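PDB 2CUW: hypothetical protein PurS from Thermus thermophilus, which is of unknown function but belongs to the PurS family of small alpha/beta proteins, with a three-stranded antiparallel sheet and two helices. Local coordinates for residues L8-K13 and K42-V47; I16-G21 and V38-V43. One frame throughout, in Å; residues are numbered along the deposited sequence.

Contact 1 (L8-K13 and K42-V47)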
# COMPACT_ATOMS: atom_id res chain seq x y z
N LEU A 8 2.17 4.13 2.70
CA LEU A 8 0.82 3.79 2.30
C LEU A 8 0.80 2.69 1.25
O LEU A 8 1.51 2.77 0.24
CB LEU A 8 0.11 5.02 1.74
CG LEU A 8 -0.30 6.11 2.74
CD1 LEU A 8 -0.74 7.34 1.99
CD2 LEU A 8 -1.41 5.59 3.63
N LEU A 9 -0.01 1.66 1.49
CA LEU A 9 -0.17 0.56 0.56
C LEU A 9 -1.55 0.67 -0.08
O LEU A 9 -2.56 0.82 0.63
CB LEU A 9 -0.09 -0.79 1.29
CG LEU A 9 1.21 -1.09 2.05
CD1 LEU A 9 1.14 -2.50 2.63
CD2 LEU A 9 2.41 -0.93 1.10
N ILE A 10 -1.61 0.62 -1.40
CA ILE A 10 -2.89 0.68 -2.08
C ILE A 10 -3.02 -0.67 -2.77
O ILE A 10 -2.32 -0.94 -3.75
CB ILE A 10 -2.93 1.80 -3.12
CG1 ILE A 10 -2.62 3.12 -2.43
CG2 ILE A 10 -4.30 1.83 -3.80
CD1 ILE A 10 -2.59 4.30 -3.37
N GLU A 11 -3.89 -1.51 -2.24
CA GLU A 11 -4.05 -2.85 -2.76
C GLU A 11 -5.46 -3.16 -3.23
O GLU A 11 -6.42 -2.45 -2.90
CB GLU A 11 -3.59 -3.86 -1.69
CG GLU A 11 -2.24 -3.45 -1.08
CD GLU A 11 -1.69 -4.44 -0.06
OE1 GLU A 11 -2.44 -4.85 0.85
OE2 GLU A 11 -0.49 -4.78 -0.15
N LEU A 12 -5.57 -4.23 -4.01
CA LEU A 12 -6.84 -4.68 -4.54
C LEU A 12 -7.70 -5.38 -3.48
O LEU A 12 -7.20 -6.18 -2.70
CB LEU A 12 -6.61 -5.64 -5.70
CG LEU A 12 -5.74 -5.13 -6.85
CD1 LEU A 12 -5.51 -6.24 -7.87
CD2 LEU A 12 -6.42 -3.93 -7.50
N LYS A 13 -8.99 -5.06 -3.46
CA LYS A 13 -9.89 -5.69 -2.51
C LYS A 13 -10.04 -7.13 -2.94
O LYS A 13 -9.69 -7.50 -4.07
CB LYS A 13 -11.27 -5.02 -2.53
CG LYS A 13 -11.28 -3.55 -2.16
CD LYS A 13 -12.71 -3.05 -2.02
CE LYS A 13 -12.73 -1.63 -1.49
NZ LYS A 13 -14.12 -1.15 -1.24
N LYS A 42 0.35 -1.03 -4.92
CA LYS A 42 1.27 0.08 -5.02
C LYS A 42 1.65 0.54 -3.62
O LYS A 42 0.84 0.46 -2.69
CB LYS A 42 0.61 1.25 -5.76
CG LYS A 42 0.40 0.98 -7.24
CD LYS A 42 -0.65 1.91 -7.83
CE LYS A 42 -2.02 1.66 -7.20
NZ LYS A 42 -3.10 2.48 -7.82
N VAL A 43 2.89 0.97 -3.47
CA VAL A 43 3.33 1.48 -2.18
C VAL A 43 3.79 2.89 -2.45
O VAL A 43 4.45 3.16 -3.45
CB VAL A 43 4.53 0.67 -1.57
CG1 VAL A 43 5.63 0.49 -2.58
CG2 VAL A 43 5.10 1.45 -0.39
N LEU A 44 3.40 3.80 -1.57
CA LEU A 44 3.79 5.19 -1.69
C LEU A 44 4.44 5.63 -0.39
O LEU A 44 3.85 5.52 0.68
CB LEU A 44 2.59 6.09 -1.97
CG LEU A 44 1.98 6.05 -3.37
CD1 LEU A 44 0.90 5.01 -3.42
CD2 LEU A 44 1.42 7.41 -3.71
N GLU A 45 5.68 6.10 -0.50
CA GLU A 45 6.41 6.60 0.65
C GLU A 45 6.17 8.10 0.56
O GLU A 45 6.62 8.74 -0.38
CB GLU A 45 7.90 6.30 0.51
CG GLU A 45 8.25 4.82 0.45
CD GLU A 45 7.95 4.08 1.75
OE1 GLU A 45 7.57 4.75 2.73
OE2 GLU A 45 8.09 2.84 1.79
N ILE A 46 5.42 8.65 1.51
CA ILE A 46 5.15 10.09 1.47
C ILE A 46 5.75 10.82 2.66
O ILE A 46 5.49 10.48 3.81
CB ILE A 46 3.65 10.41 1.45
CG1 ILE A 46 2.95 9.67 0.31
CG2 ILE A 46 3.46 11.92 1.28
CD1 ILE A 46 2.65 8.22 0.62
N VAL A 47 6.57 11.81 2.36
CA VAL A 47 7.21 12.62 3.39
C VAL A 47 6.46 13.96 3.45
O VAL A 47 6.24 14.62 2.43
CB VAL A 47 8.69 12.86 3.06
CG1 VAL A 47 9.30 13.85 4.06
CG2 VAL A 47 9.44 11.53 3.11
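With CG1 anti to the carbonyl carbon (chi1 -57°) and the chain extended beyond it, Ile10 reaches over to Leu44, their CD1 methyls 3.6 Å apart. The two belong to neighbouring antiparallel strands, the central and one outer strand of a three-stranded sheet, whose local axes run at 163° and approach to 4.7 Å. Leu8 pairs with Leu44 and Ile10 with Lys42 as hydrogen-bonded pairs, each closed by two backbone bonds; Ile10 N to Lys42 O, at 2.8 Å, is almost straight (173°). On the face of these residues, Leu8 CD1 meets Ile46 CD1 at 3.8 Å. Helix 53-67 covers this apolar row, Leu67 touching Ile10 and Leu44, and Met63 touching Ile46. The Lys42 chain, bent at chi3, lays CE beside Ile10 CG2 at 4.1 Å, while its NZ forms a salt bridge with Glu73 on strand 73-82. Leu9 and Val43 form a non-hydrogen-bonded pair on the other face, where Leu9 CD2 rests on Val43 CB at 3.8 Å. Their alpha carbons also serve the neighbouring carbonyls: Val43 CA comes to 3.3 Å from Leu8 O, and Leu9 CA to 3.4 Å from Lys42 O, both as CA-H...O contacts.

Contact 2 (I16-G21 and V38-V43); sequences ILDPQG and VRVGKV
Gly21, in the first turn of helix 19-30, brings its CA to 3.2 Å from Val38 O, a CA-H...O contact between the helix start and the loop that runs on into strand 42-49. With no side chain on the glycine, the loop carbonyl can lie directly against the helix backbone. Asp18 links the two segments from the position just before the helix. With CG anti to the backbone N (chi1 -173°), beside its own carbonyl carbon, the side chain carries its carboxylate to two backbone amides, one in each segment. OD2 receives Val40 N at 2.7 Å through its syn lone pair, in a bond with an angle of 161° at the hydrogen. OD1 accepts Gly21 N at 2.6 Å, the donor standing well above the carboxylate plane. The buried carboxylate thus has a backbone donor for each oxygen, and these N-H groups, with the helix start, would probably stabilise a negative charge. Val40 completes the join: its CG2 packs 3.6 Å from Gly21 N, and its CG1 lies 3.8 Å from Gln20 OE1, the glutamine side chain crossing the valine at about a right angle. Val38 rests its CB against Gly21 O at 3.6 Å and touches Val24 and Leu28 farther along the helix, while Arg39 turns its guanidinium to a salt bridge with Glu37. Asp18 is an N-cap of helix 19-30, its OD1 capping the amide three residues on; here the same carboxylate also ties the helix start to the loop returning to the sheet.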
# COMPACT_ATOMS: atom_id res chain seq x y z
N ILE A 16 -11.27 -8.80 -6.65
CA ILE A 16 -10.81 -8.05 -7.80
C ILE A 16 -9.73 -8.84 -8.53
O ILE A 16 -8.77 -9.32 -7.92
CB ILE A 16 -10.22 -6.67 -7.41
CG1 ILE A 16 -11.32 -5.74 -6.90
CG2 ILE A 16 -9.54 -6.03 -8.61
CD1 ILE A 16 -11.90 -6.16 -5.58
N LEU A 17 -9.89 -8.99 -9.84
CA LEU A 17 -8.94 -9.72 -10.66
C LEU A 17 -7.58 -9.06 -10.52
O LEU A 17 -7.45 -7.85 -10.63
CB LEU A 17 -9.37 -9.69 -12.13
CG LEU A 17 -10.72 -10.32 -12.47
CD1 LEU A 17 -11.08 -10.02 -13.92
CD2 LEU A 17 -10.66 -11.82 -12.23
N ASP A 18 -6.56 -9.87 -10.26
CA ASP A 18 -5.21 -9.34 -10.13
C ASP A 18 -4.32 -9.99 -11.19
O ASP A 18 -3.50 -10.85 -10.88
CB ASP A 18 -4.65 -9.64 -8.73
CG ASP A 18 -3.32 -8.96 -8.48
OD1 ASP A 18 -2.62 -8.63 -9.46
OD2 ASP A 18 -2.96 -8.76 -7.30
N PRO A 19 -4.49 -9.58 -12.45
CA PRO A 19 -3.69 -10.14 -13.54
C PRO A 19 -2.19 -10.18 -13.21
O PRO A 19 -1.55 -11.21 -13.37
CB PRO A 19 -4.01 -9.22 -14.72
CG PRO A 19 -4.48 -7.94 -14.07
CD PRO A 19 -5.31 -8.46 -12.93
N GLN A 20 -1.65 -9.05 -12.75
CA GLN A 20 -0.24 -8.98 -12.40
C GLN A 20 0.09 -10.06 -11.37
O GLN A 20 1.06 -10.79 -11.52
CB GLN A 20 0.10 -7.60 -11.84
CG GLN A 20 -0.14 -6.46 -12.82
CD GLN A 20 0.31 -5.12 -12.28
OE1 GLN A 20 1.50 -4.90 -12.05
NE2 GLN A 20 -0.64 -4.22 -12.07
N GLY A 21 -0.72 -10.13 -10.32
CA GLY A 21 -0.51 -11.12 -9.28
C GLY A 21 -0.53 -12.53 -9.84
O GLY A 21 0.36 -13.32 -9.54
N VAL A 38 -0.20 -14.32 -4.87
CA VAL A 38 0.55 -13.08 -5.02
C VAL A 38 -0.46 -11.97 -5.33
O VAL A 38 -1.24 -12.08 -6.27
CB VAL A 38 1.56 -13.14 -6.18
CG1 VAL A 38 2.22 -11.77 -6.36
CG2 VAL A 38 2.64 -14.20 -5.90
N ARG A 39 -0.45 -10.92 -4.51
CA ARG A 39 -1.34 -9.80 -4.73
C ARG A 39 -0.43 -8.60 -4.98
O ARG A 39 0.47 -8.31 -4.19
CB ARG A 39 -2.23 -9.56 -3.51
CG ARG A 39 -3.12 -10.76 -3.16
CD ARG A 39 -4.27 -10.39 -2.24
NE ARG A 39 -3.84 -9.78 -0.99
CZ ARG A 39 -3.17 -10.41 -0.03
NH1 ARG A 39 -2.86 -11.69 -0.16
NH2 ARG A 39 -2.82 -9.76 1.07
N VAL A 40 -0.63 -7.94 -6.11
CA VAL A 40 0.20 -6.81 -6.48
C VAL A 40 -0.49 -5.48 -6.22
O VAL A 40 -1.61 -5.26 -6.68
CB VAL A 40 0.60 -6.88 -7.96
CG1 VAL A 40 1.38 -5.65 -8.36
CG2 VAL A 40 1.42 -8.13 -8.20
N GLY A 41 0.19 -4.61 -5.49
CA GLY A 41 -0.37 -3.30 -5.21
C GLY A 41 0.67 -2.23 -5.40
O GLY A 41 1.74 -2.47 -5.96
N LYS A 42 0.35 -1.03 -4.92
CA LYS A 42 1.27 0.08 -5.02
C LYS A 42 1.65 0.54 -3.62
O LYS A 42 0.84 0.46 -2.69
CB LYS A 42 0.61 1.25 -5.76
CG LYS A 42 0.40 0.98 -7.24
CD LYS A 42 -0.65 1.91 -7.83
CE LYS A 42 -2.02 1.66 -7.20
NZ LYS A 42 -3.10 2.48 -7.82
N VAL A 43 2.89 0.97 -3.47
CA VAL A 43 3.33 1.48 -2.18
C VAL A 43 3.79 2.89 -2.45
O VAL A 43 4.45 3.16 -3.45
CB VAL A 43 4.53 0.67 -1.57
CG1 VAL A 43 5.63 0.49 -2.58
CG2 VAL A 43 5.10 1.45 -0.39

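In the fold
Contacts 1 and 2 share Lys42 and Val43, and their centres lie 12 Å apart. Both join the outgoing chain to the returning one: contact 1 pairs strand 3-12 with strand 42-49, and contact 2, within the same excursion, sets the start of helix 19-30 against the loop that leads back into strand 42-49. Contact 1 lies close to the middle of the chain, about 3 Å from its centre, whereas contact 2 is about 11 Å from it. Leu12, at the end of strand 3-12, bridges them: its CD1 packs 3.5 Å from Asp18 CG and 3.7 Å from Leu17 O, and its CG is 4.1 Å from Val40 O.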